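Local coordinates for protein amino Transferase (Eubacterium rectale, PDB 3ELE) that probably transfers amino groups between amino acids and keto acids with the help of pyridoxal-5'-phosphate, as a class I and II aminotransferase, at residues Glu271-Ala274 with Ala275-Ala279. Sequence-based numbering, arbitrary orientation.
Sequences ELYA and AVCGA
Cys277 and Tyr273 meet one helical turn apart, the sulfur of the first lying obliquely against the CD2-CE2 side of the second's ring. Cys277 CB rests 3.5 Å from Ala274 O. Chi1 of -63° sets SG opposite its own carbonyl carbon and beside the backbone N, which turns it back toward the preceding turn. There SG lies 3.4 Å from Tyr273 O and reaches Tyr273 CE2 at 3.6 Å, with CD2 slightly farther off. This is a sulfur-aromatic contact: SG is 4.3 Å from the ring centroid and 42° off the ring normal. The Tyr273 OH is tied down by a hydrogen bond to Leu102 O, while Lys269 makes a cation-pi contact with the ring.

Beneath the side chains runs ordinary alpha-helical i to i+4 bonding. Helix 269-282 packs on helix 108-119 and on strand 102-105, an outermost strand of the seven-stranded mixed sheet in this class I and II aminotransferase fold, and also meets the second subunit. Cys277 N donates to Tyr273 O at 3.0 Å, nearly straight at the hydrogen; the i to i+4 spacing brings about both this bond and the sulfur contact. Gly278 N repeats the pattern on Ala274 O.

Around the helix, Leu272 and Val276 also sit a turn apart, but their side chains only graze, CD1 to CG2 at 4.5 Å; Val276 CG2 lies closer to Leu272 O, at 3.2 Å. Both residues pack on helix 108-119, Leu272 against Leu119 and Val276 against Ile114. Ala274 belongs to the dimer interface, where it touches Tyr9 of the second subunit, and Ala275 reaches Val4 of that same neighbouring chain.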
# COMPACT_ATOMS: atom_id res chain seq x y z
N GLU A 271 -22.97 -1.26 -0.09
CA GLU A 271 -22.40 -2.02 -1.21
C GLU A 271 -21.09 -1.45 -1.75
O GLU A 271 -20.16 -2.21 -2.05
CB GLU A 271 -23.39 -2.11 -2.36
CG GLU A 271 -22.88 -2.86 -3.59
CD GLU A 271 -23.95 -3.01 -4.62
OE1 GLU A 271 -24.93 -3.69 -4.30
OE2 GLU A 271 -23.80 -2.46 -5.73
N LEU A 272 -21.06 -0.13 -1.95
CA LEU A 272 -19.88 0.57 -2.46
C LEU A 272 -18.76 0.57 -1.42
O LEU A 272 -17.58 0.43 -1.77
CB LEU A 272 -20.23 2.01 -2.89
CG LEU A 272 -19.09 2.86 -3.51
CD1 LEU A 272 -18.39 2.15 -4.66
CD2 LEU A 272 -19.64 4.23 -3.97
N TYR A 273 -19.11 0.76 -0.16
CA TYR A 273 -18.12 0.72 0.92
C TYR A 273 -17.52 -0.68 1.03
O TYR A 273 -16.34 -0.80 1.26
CB TYR A 273 -18.71 1.17 2.24
CG TYR A 273 -17.72 1.44 3.32
CD1 TYR A 273 -17.15 2.70 3.47
CD2 TYR A 273 -17.36 0.44 4.23
CE1 TYR A 273 -16.23 2.96 4.50
CE2 TYR A 273 -16.45 0.69 5.28
CZ TYR A 273 -15.89 1.96 5.40
OH TYR A 273 -15.00 2.21 6.42
N ALA A 274 -18.34 -1.72 0.83
CA ALA A 274 -17.86 -3.10 0.82
C ALA A 274 -16.84 -3.28 -0.30
O ALA A 274 -15.76 -3.81 -0.04
CB ALA A 274 -19.04 -4.10 0.68
N ALA A 275 -17.14 -2.77 -1.51
CA ALA A 275 -16.22 -2.88 -2.68
C ALA A 275 -14.90 -2.10 -2.46
O ALA A 275 -13.84 -2.52 -2.91
CB ALA A 275 -16.90 -2.44 -3.95
N VAL A 276 -15.00 -0.97 -1.77
CA VAL A 276 -13.82 -0.18 -1.37
C VAL A 276 -12.94 -1.04 -0.45
O VAL A 276 -11.79 -1.26 -0.78
CB VAL A 276 -14.24 1.17 -0.77
CG1 VAL A 276 -13.04 1.90 -0.07
CG2 VAL A 276 -14.86 2.04 -1.89
N CYS A 277 -13.49 -1.57 0.65
CA CYS A 277 -12.76 -2.53 1.53
C CYS A 277 -12.16 -3.73 0.78
O CYS A 277 -10.99 -4.07 0.98
CB CYS A 277 -13.65 -3.04 2.66
SG CYS A 277 -14.21 -1.75 3.79
N GLY A 278 -12.96 -4.35 -0.09
CA GLY A 278 -12.49 -5.46 -0.91
C GLY A 278 -11.35 -5.10 -1.87
O GLY A 278 -10.44 -5.88 -2.04
N ALA A 279 -11.44 -3.92 -2.48
CA ALA A 279 -10.40 -3.42 -3.38
C ALA A 279 -9.10 -3.19 -2.60
O ALA A 279 -8.03 -3.60 -3.06
CB ALA A 279 -10.86 -2.13 -4.09